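Extracellular ligand-binding receptor (Verminephrobacter eiseniae, PDB 4M88) probably binds amino acids outside the cytoplasmic membrane and delivers them to an ABC transporter, as a solute-binding protein of the leucine-binding family. Local coordinates at residues A[15-20]-A[207-212]; A[147-152]-A[180-185]; A[230-235]-A[285-290]. All blocks are in the same frame, centred on the assembly; numbering follows the deposited sequence.

Interaction 1 of 3, residues A[15-20]-A[207-212]; sequences GPLAAD and PPPFIV
The carboxylate of Asp20 is shared between two kinds of neighbour. OD1 takes a hydrogen bond from Gln237, while OD2 is pushed against the ring of Pro208, where Asp20 OD2 lies 3.0 Å from Pro208 CB and 3.3 Å from Pro208 CG. With chi1 at -67°, the carboxylate swings to the side of its own backbone N, and the CB of Asp20 already points toward the proline. An oxygen resting on ring carbons is a plain close contact, so the bond to Gln237 probably sets the carboxylate's direction, and the proline would limit its movement.

Beside this polar end runs an apolar strip. Leu17 meets Pro209 with one methyl, and the two side chains cross at about a right angle. Leu17 CD1 sits only 3.5 Å from Pro209 CD, tighter than normal carbon packing, and touches Pro208 CD more loosely, at 4.4 Å. The chi1 of Leu17, -96°, is displaced from the usual staggered value, consistent with a side chain packed tightly on the Pro209 ring and also touching Phe55.

In the two-lobed fold of the leucine-binding family, residues 15-20 lead from a loop into helix 18-37 of one lobe, and residues 207-212 open helix 208-220 of the other, so the contact reaches across the interlobe cleft. Both sides are helix starts: Leu17 and Pro207 occupy N-cap positions. Prolines suit the first turn of a helix, where N-H groups have no preceding carbonyl to bond, and here Pro208 and Pro209 offer their rings to the opposite lobe. A type I turn, closed by the bond from Ala18 N to Gly15 O, presents Pro16. Its CB approaches Pro209 CG at 4.3 Å, on the more open side of the contact.

Interaction 2 of 3, residues A[147-152]-A[180-185]; sequences LYQDLP and SGPDAA
Gln149 and Ser180 form a parallel beta bridge, with their CA atoms 5.0 Å apart, at the point where strand 143-149 ends beside the outermost strand 174-180. Ser180 N donates to Tyr148 O at 3.0 Å, and Asp150 N returns a bond of the same length to Ser180 O, with an angle of 155° at the hydrogen. That second acceptor also receives a CA-H...O contact from Gln149, so two donors converge on one carbonyl. Strand 143-149, helix 152-166 and strand 174-180 make a beta-alpha-beta crossover, and this is the carboxyl end of its two strands.

The close-packed side is mostly buried: Leu147 CD1 makes an apolar contact with Ser180 CB at 4.0 Å, against helix 184-195. Ser180 OG turns back to Gly181 O, 2.8 Å away and on a lone pair in the carbonyl plane. Gln149, anti at chi1 (-174°) and extended beyond, lays its amide against the ring of Pro182, with Gln149 NE2 3.7 Å from Pro182 CB. Were Gln149 cut back to an alanine, the Pro182 ring would probably lose its amide neighbour and a gap open beside Pro207 and Phe210. Toward solvent the hold slackens: Pro182 is exposed and bonds a glycerol through its O, while Asp150 makes a long, weak ion pair with Lys179. Backbone bonding thus sets the alignment, and the side chains mainly fill the space around it.

Interaction 3 of 3, residues A[230-235]-A[285-290]; sequences LSYVSA and TEFQLE. With GOL (glycerol), chain D.
The cleft between the lobes is lined here by the loop 230-235 and the start of helix 286-303, with a glycerol, probably from the crystallisation liquor, spanning the two. Its O2 is held by two hydrogen bonds: Ala235 N donates to glycerol O2 at 2.8 Å in a nearly straight bond (170°), and glycerol O2 in turn donates to Glu286 OE2 at 2.6 Å. Glu286 is bent at chi2 (83°), which folds its carboxylate toward the loop, and Gln254 also bonds OE2. The other oxygen, Glu286 OE1, leans on Ser234 CB at 3.3 Å.

Deeper in, Phe287 CZ comes to the edge of the Tyr232 ring, 4.2 Å from Tyr232 CD1. Phe287 CE2 also lies 3.4 Å from Tyr232 O, a buried carbonyl with no hydrogen-bond partner in the model. The Tyr232 hydroxyl is fixed by Asp125 and Gly106. A capping box steadies the helix start, Thr285 N donating to Gln288 OE1 at 2.9 Å and Gln288 N to Thr285 OG1. An acidic group and a backbone N-H at the start of helix 235-247 thus face one hydroxyl, serving it as acceptor and donor at once.

Overall arrangement
Interactions 1 and 3 both bring the two lobes together and are largely buried, with centres 11 Å apart; interaction 2 lies inside one lobe, partly open to solvent and farther from the chain's centre. Interactions 1 and 3 meet directly: the Phe287 ring lies against the Asp20 carboxylate, and Pro208 packs on Tyr232 O. Phe210 and Pro207 link interaction 1 to Gln149 of interaction 2, whereas interactions 2 and 3 do not touch. The chemistry follows position. Within the sheet, backbone hydrogen bonds join the segments; between the lobes, the direct contacts are rings, methyls and carboxylates, with a small bound molecule supplying the polar bridge in interaction 3.

Interaction 1 of 3, residues A[15-20]-A[207-212]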
loop_
_atom_site.group_PDB
_atom_site.type_symbol
_atom_site.label_atom_id
_atom_site.label_comp_id
_atom_site.label_asym_id
_atom_site.label_seq_id
_atom_site.Cartn_x
_atom_site.Cartn_y
_atom_site.Cartn_z
ATOM N N GLY A 15 -1.956 -4.967 17.203
ATOM C CA GLY A 15 -2.055 -6.206 16.459
ATOM C C GLY A 15 -0.896 -6.376 15.501
ATOM O O GLY A 15 0.089 -5.649 15.585
ATOM N N PRO A 16 -1.016 -7.329 14.569
ATOM C CA PRO A 16 0.126 -7.760 13.754
ATOM C C PRO A 16 0.587 -6.721 12.744
ATOM O O PRO A 16 1.671 -6.879 12.184
ATOM C CB PRO A 16 -0.395 -9.017 13.047
ATOM C CG PRO A 16 -1.867 -8.884 13.048
ATOM C CD PRO A 16 -2.221 -8.135 14.307
ATOM N N LEU A 17 -0.214 -5.688 12.496
ATOM C CA LEU A 17 0.210 -4.626 11.589
ATOM C C LEU A 17 0.603 -3.341 12.313
ATOM O O LEU A 17 0.700 -2.289 11.689
ATOM C CB LEU A 17 -0.879 -4.305 10.564
ATOM C CG LEU A 17 -0.756 -4.997 9.213
ATOM C CD1 LEU A 17 -0.807 -6.473 9.415
ATOM C CD2 LEU A 17 -1.887 -4.562 8.298
ATOM N N ALA A 18 0.834 -3.424 13.620
ATOM C CA ALA A 18 1.107 -2.234 14.429
ATOM C C ALA A 18 2.229 -1.359 13.854
ATOM O O ALA A 18 2.102 -0.134 13.797
ATOM C CB ALA A 18 1.436 -2.632 15.857
ATOM N N ALA A 19 3.331 -1.985 13.446
ATOM C CA ALA A 19 4.479 -1.223 12.941
ATOM C C ALA A 19 4.164 -0.515 11.628
ATOM O O ALA A 19 4.632 0.597 11.372
ATOM C CB ALA A 19 5.688 -2.118 12.781
ATOM N N ASP A 20 3.388 -1.166 10.779
ATOM C CA ASP A 20 3.102 -0.574 9.477
ATOM C C ASP A 20 2.081 0.542 9.597
ATOM O O ASP A 20 2.162 1.541 8.876
ATOM C CB ASP A 20 2.656 -1.640 8.489
ATOM C CG ASP A 20 3.778 -2.613 8.137
ATOM O OD1 ASP A 20 4.969 -2.245 8.255
ATOM O OD2 ASP A 20 3.463 -3.746 7.738
ATOM N N PRO A 207 -0.913 -10.098 3.674
ATOM C CA PRO A 207 -0.626 -8.947 4.533
ATOM C C PRO A 207 0.855 -8.937 4.858
ATOM O O PRO A 207 1.495 -9.993 4.803
ATOM C CB PRO A 207 -1.440 -9.238 5.799
ATOM C CG PRO A 207 -2.505 -10.192 5.364
ATOM C CD PRO A 207 -1.879 -11.024 4.287
ATOM N N PRO A 208 1.398 -7.761 5.196
ATOM C CA PRO A 208 2.824 -7.608 5.484
ATOM C C PRO A 208 3.484 -8.681 6.372
ATOM O O PRO A 208 4.552 -9.159 5.988
ATOM C CB PRO A 208 2.896 -6.228 6.135
ATOM C CG PRO A 208 1.806 -5.474 5.484
ATOM C CD PRO A 208 0.688 -6.472 5.267
ATOM N N PRO A 209 2.884 -9.054 7.525
ATOM C CA PRO A 209 3.617 -10.060 8.312
ATOM C C PRO A 209 3.670 -11.433 7.619
ATOM O O PRO A 209 4.620 -12.188 7.841
ATOM C CB PRO A 209 2.823 -10.141 9.622
ATOM C CG PRO A 209 1.437 -9.681 9.266
ATOM C CD PRO A 209 1.611 -8.663 8.164
ATOM N N PHE A 210 2.672 -11.735 6.793
ATOM C CA PHE A 210 2.658 -12.977 6.027
ATOM C C PHE A 210 3.745 -12.969 4.955
ATOM O O PHE A 210 4.352 -13.994 4.669
ATOM C CB PHE A 210 1.286 -13.191 5.380
ATOM C CG PHE A 210 1.186 -14.457 4.572
ATOM C CD1 PHE A 210 0.763 -15.641 5.166
ATOM C CD2 PHE A 210 1.489 -14.459 3.211
ATOM C CE1 PHE A 210 0.663 -16.811 4.420
ATOM C CE2 PHE A 210 1.398 -15.629 2.457
ATOM C CZ PHE A 210 0.982 -16.805 3.059
ATOM N N ILE A 211 3.985 -11.818 4.347
ATOM C CA ILE A 211 5.035 -11.736 3.336
ATOM C C ILE A 211 6.397 -12.023 3.968
ATOM O O ILE A 211 7.176 -12.831 3.454
ATOM C CB ILE A 211 5.044 -10.363 2.668
ATOM C CG1 ILE A 211 3.747 -10.169 1.880
ATOM C CG2 ILE A 211 6.239 -10.233 1.742
ATOM C CD1 ILE A 211 3.486 -8.722 1.519
ATOM N N VAL A 212 6.675 -11.377 5.091
ATOM C CA VAL A 212 7.949 -11.585 5.772
ATOM C C VAL A 212 8.106 -13.039 6.231
ATOM O O VAL A 212 9.139 -13.679 5.993
ATOM C CB VAL A 212 8.109 -10.626 6.957
ATOM C CG1 VAL A 212 9.423 -10.889 7.660
ATOM C CG2 VAL A 212 8.063 -9.175 6.472
#

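Interaction 2 of 3, residues A[147-152]-A[180-185]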
loop_
_atom_site.group_PDB
_atom_site.type_symbol
_atom_site.label_atom_id
_atom_site.label_comp_id
_atom_site.label_asym_id
_atom_site.label_seq_id
_atom_site.Cartn_x
_atom_site.Cartn_y
_atom_site.Cartn_z
ATOM N N LEU A 147 2.680 -18.201 -3.413
ATOM C CA LEU A 147 2.322 -18.530 -2.031
ATOM C C LEU A 147 1.379 -17.446 -1.547
ATOM O O LEU A 147 1.749 -16.276 -1.561
ATOM C CB LEU A 147 3.570 -18.543 -1.157
ATOM C CG LEU A 147 3.357 -18.710 0.354
ATOM C CD1 LEU A 147 2.704 -20.063 0.647
ATOM C CD2 LEU A 147 4.679 -18.596 1.108
ATOM N N TYR A 148 0.154 -17.794 -1.140
ATOM C CA TYR A 148 -0.777 -16.733 -0.732
ATOM C C TYR A 148 -1.543 -17.082 0.537
ATOM O O TYR A 148 -1.809 -18.244 0.810
ATOM C CB TYR A 148 -1.736 -16.358 -1.875
ATOM C CG TYR A 148 -2.765 -17.413 -2.201
ATOM C CD1 TYR A 148 -4.077 -17.279 -1.762
ATOM C CD2 TYR A 148 -2.427 -18.535 -2.943
ATOM C CE1 TYR A 148 -5.026 -18.230 -2.044
ATOM C CE2 TYR A 148 -3.378 -19.503 -3.236
ATOM C CZ TYR A 148 -4.678 -19.330 -2.783
ATOM O OH TYR A 148 -5.646 -20.267 -3.055
ATOM N N GLN A 149 -1.873 -16.070 1.329
ATOM C CA GLN A 149 -2.577 -16.348 2.580
ATOM C C GLN A 149 -4.051 -16.574 2.290
ATOM O O GLN A 149 -4.634 -15.902 1.435
ATOM C CB GLN A 149 -2.413 -15.219 3.597
ATOM C CG GLN A 149 -3.024 -15.565 4.970
ATOM C CD GLN A 149 -2.895 -14.452 5.987
ATOM O OE1 GLN A 149 -1.936 -13.687 5.972
ATOM N NE2 GLN A 149 -3.871 -14.356 6.881
ATOM N N ASP A 150 -4.639 -17.518 3.022
ATOM C CA ASP A 150 -6.047 -17.872 2.893
ATOM C C ASP A 150 -6.922 -16.790 3.521
ATOM O O ASP A 150 -7.397 -16.921 4.654
ATOM C CB ASP A 150 -6.303 -19.234 3.543
ATOM C CG ASP A 150 -7.707 -19.745 3.297
ATOM O OD1 ASP A 150 -8.432 -19.140 2.479
ATOM O OD2 ASP A 150 -8.076 -20.763 3.916
ATOM N N LEU A 151 -7.116 -15.722 2.759
ATOM C CA LEU A 151 -7.864 -14.546 3.171
ATOM C C LEU A 151 -8.579 -14.112 1.897
ATOM O O LEU A 151 -8.090 -14.401 0.806
ATOM C CB LEU A 151 -6.865 -13.465 3.571
ATOM C CG LEU A 151 -7.269 -12.401 4.573
ATOM C CD1 LEU A 151 -7.670 -13.088 5.859
ATOM C CD2 LEU A 151 -6.114 -11.438 4.803
ATOM N N PRO A 152 -9.733 -13.426 2.013
ATOM C CA PRO A 152 -10.413 -12.977 0.789
ATOM C C PRO A 152 -9.535 -12.166 -0.176
ATOM O O PRO A 152 -9.603 -12.412 -1.384
ATOM C CB PRO A 152 -11.556 -12.115 1.326
ATOM C CG PRO A 152 -11.900 -12.762 2.637
ATOM C CD PRO A 152 -10.578 -13.248 3.210
ATOM N N SER A 180 -1.957 -20.878 2.144
ATOM C CA SER A 180 -1.443 -21.172 3.484
ATOM C C SER A 180 -2.138 -20.343 4.555
ATOM O O SER A 180 -2.522 -19.195 4.315
ATOM C CB SER A 180 0.065 -20.909 3.557
ATOM O OG SER A 180 0.566 -21.261 4.839
ATOM N N GLY A 181 -2.292 -20.934 5.736
ATOM C CA GLY A 181 -2.687 -20.181 6.908
ATOM C C GLY A 181 -1.511 -19.331 7.341
ATOM O O GLY A 181 -0.390 -19.544 6.894
ATOM N N PRO A 182 -1.754 -18.362 8.227
ATOM C CA PRO A 182 -0.676 -17.416 8.521
ATOM C C PRO A 182 0.329 -17.931 9.558
ATOM O O PRO A 182 1.396 -17.334 9.705
ATOM C CB PRO A 182 -1.431 -16.195 9.048
ATOM C CG PRO A 182 -2.667 -16.765 9.674
ATOM C CD PRO A 182 -3.026 -17.996 8.872
ATOM N N ASP A 183 0.005 -19.020 10.248
ATOM C CA ASP A 183 0.879 -19.551 11.302
ATOM C C ASP A 183 2.182 -20.184 10.784
ATOM O O ASP A 183 2.269 -20.603 9.623
ATOM C CB ASP A 183 0.110 -20.544 12.176
ATOM C CG ASP A 183 -0.520 -21.665 11.368
ATOM O OD1 ASP A 183 0.010 -22.797 11.410
ATOM O OD2 ASP A 183 -1.548 -21.418 10.690
ATOM N N ALA A 184 3.192 -20.255 11.652
ATOM C CA ALA A 184 4.515 -20.743 11.257
ATOM C C ALA A 184 4.476 -22.182 10.738
ATOM O O ALA A 184 5.151 -22.517 9.754
ATOM C CB ALA A 184 5.497 -20.619 12.423
ATOM N N ALA A 185 3.691 -23.027 11.400
ATOM C CA ALA A 185 3.571 -24.434 11.005
ATOM C C ALA A 185 2.932 -24.570 9.624
ATOM O O ALA A 185 3.352 -25.398 8.807
ATOM C CB ALA A 185 2.771 -25.201 12.026
#

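Interaction 3 of 3, residues A[230-235]-A[285-290]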
loop_
_atom_site.group_PDB
_atom_site.type_symbol
_atom_site.label_atom_id
_atom_site.label_comp_id
_atom_site.label_asym_id
_atom_site.label_seq_id
_atom_site.Cartn_x
_atom_site.Cartn_y
_atom_site.Cartn_z
ATOM N N LEU A 230 4.593 -7.762 -3.488
ATOM C CA LEU A 230 3.949 -6.506 -3.846
ATOM C C LEU A 230 4.325 -5.411 -2.854
ATOM O O LEU A 230 5.152 -5.629 -1.964
ATOM C CB LEU A 230 2.429 -6.690 -3.890
ATOM C CG LEU A 230 1.936 -7.820 -4.795
ATOM C CD1 LEU A 230 0.405 -7.874 -4.810
ATOM C CD2 LEU A 230 2.471 -7.636 -6.197
ATOM N N SER A 231 3.707 -4.241 -3.008
ATOM C CA SER A 231 4.078 -3.049 -2.244
ATOM C C SER A 231 3.685 -3.089 -0.767
ATOM O O SER A 231 2.994 -2.182 -0.297
ATOM C CB SER A 231 3.442 -1.812 -2.875
ATOM O OG SER A 231 4.039 -1.505 -4.114
ATOM N N TYR A 232 4.137 -4.099 -0.024
ATOM C CA TYR A 232 3.700 -4.229 1.379
ATOM C C TYR A 232 4.786 -4.478 2.423
ATOM O O TYR A 232 4.488 -4.612 3.615
ATOM C CB TYR A 232 2.600 -5.284 1.484
ATOM C CG TYR A 232 1.436 -4.901 0.615
ATOM C CD1 TYR A 232 0.695 -3.766 0.901
ATOM C CD2 TYR A 232 1.119 -5.629 -0.525
ATOM C CE1 TYR A 232 -0.354 -3.375 0.095
ATOM C CE2 TYR A 232 0.062 -5.248 -1.338
ATOM C CZ TYR A 232 -0.662 -4.122 -1.025
ATOM O OH TYR A 232 -1.710 -3.739 -1.831
ATOM N N VAL A 233 6.035 -4.539 1.982
ATOM C CA VAL A 233 7.151 -4.735 2.904
ATOM C C VAL A 233 8.310 -3.840 2.490
ATOM O O VAL A 233 8.380 -3.417 1.333
ATOM C CB VAL A 233 7.624 -6.206 2.927
ATOM C CG1 VAL A 233 6.568 -7.096 3.530
ATOM C CG2 VAL A 233 7.987 -6.676 1.531
ATOM N N SER A 234 9.203 -3.535 3.433
ATOM C CA SER A 234 10.427 -2.802 3.120
ATOM C C SER A 234 11.560 -3.812 3.020
ATOM O O SER A 234 11.475 -4.900 3.590
ATOM C CB SER A 234 10.749 -1.753 4.192
ATOM O OG SER A 234 11.155 -2.364 5.410
ATOM N N ALA A 235 12.609 -3.476 2.278
ATOM C CA ALA A 235 13.778 -4.354 2.216
ATOM C C ALA A 235 14.367 -4.534 3.607
ATOM O O ALA A 235 14.881 -5.604 3.951
ATOM C CB ALA A 235 14.818 -3.793 1.268
ATOM N N THR A 285 10.577 4.154 5.228
ATOM C CA THR A 285 9.876 3.034 4.599
ATOM C C THR A 285 8.830 3.505 3.589
ATOM O O THR A 285 8.443 4.684 3.563
ATOM C CB THR A 285 9.146 2.158 5.625
ATOM O OG1 THR A 285 7.994 2.856 6.118
ATOM C CG2 THR A 285 10.057 1.814 6.779
ATOM N N GLU A 286 8.357 2.558 2.783
ATOM C CA GLU A 286 7.322 2.816 1.794
ATOM C C GLU A 286 5.998 3.213 2.455
ATOM O O GLU A 286 5.234 4.003 1.906
ATOM C CB GLU A 286 7.124 1.568 0.928
ATOM C CG GLU A 286 8.346 1.196 0.065
ATOM C CD GLU A 286 9.409 0.400 0.815
ATOM O OE1 GLU A 286 9.306 0.250 2.055
ATOM O OE2 GLU A 286 10.350 -0.088 0.147
ATOM N N PHE A 287 5.719 2.674 3.636
ATOM C CA PHE A 287 4.486 3.060 4.325
ATOM C C PHE A 287 4.516 4.500 4.831
ATOM O O PHE A 287 3.498 5.186 4.808
ATOM C CB PHE A 287 4.147 2.088 5.449
ATOM C CG PHE A 287 3.544 0.805 4.954
ATOM C CD1 PHE A 287 2.528 0.834 4.002
ATOM C CD2 PHE A 287 4.023 -0.416 5.388
ATOM C CE1 PHE A 287 1.979 -0.350 3.508
ATOM C CE2 PHE A 287 3.478 -1.600 4.907
ATOM C CZ PHE A 287 2.452 -1.564 3.967
ATOM N N GLN A 288 5.672 4.959 5.292
ATOM C CA GLN A 288 5.807 6.375 5.645
ATOM C C GLN A 288 5.543 7.243 4.421
ATOM O O GLN A 288 4.830 8.234 4.499
ATOM C CB GLN A 288 7.201 6.658 6.214
ATOM C CG GLN A 288 7.373 6.046 7.601
ATOM C CD GLN A 288 8.801 5.979 8.054
ATOM O OE1 GLN A 288 9.719 6.102 7.249
ATOM N NE2 GLN A 288 9.005 5.773 9.358
ATOM N N LEU A 289 6.114 6.870 3.284
ATOM C CA LEU A 289 5.934 7.674 2.079
ATOM C C LEU A 289 4.488 7.624 1.611
ATOM O O LEU A 289 3.946 8.627 1.159
ATOM C CB LEU A 289 6.898 7.235 0.969
ATOM C CG LEU A 289 6.745 7.961 -0.368
ATOM C CD1 LEU A 289 6.894 9.462 -0.187
ATOM C CD2 LEU A 289 7.797 7.456 -1.344
ATOM N N GLU A 290 3.855 6.461 1.739
ATOM C CA GLU A 290 2.451 6.313 1.362
ATOM C C GLU A 290 1.563 7.206 2.214
ATOM O O GLU A 290 0.620 7.820 1.706
ATOM C CB GLU A 290 2.003 4.855 1.511
ATOM C CG GLU A 290 0.587 4.602 1.019
ATOM C CD GLU A 290 0.380 3.178 0.515
ATOM O OE1 GLU A 290 1.235 2.295 0.792
ATOM O OE2 GLU A 290 -0.635 2.941 -0.178
HETATM C C1 GOL D . 13.526 0.980 0.051
HETATM O O1 GOL D . 14.364 2.099 0.237
HETATM C C2 GOL D . 13.220 0.309 1.392
HETATM O O2 GOL D . 12.579 -0.921 1.111
HETATM C C3 GOL D . 14.508 0.053 2.182
HETATM O O3 GOL D . 14.210 -0.588 3.410
#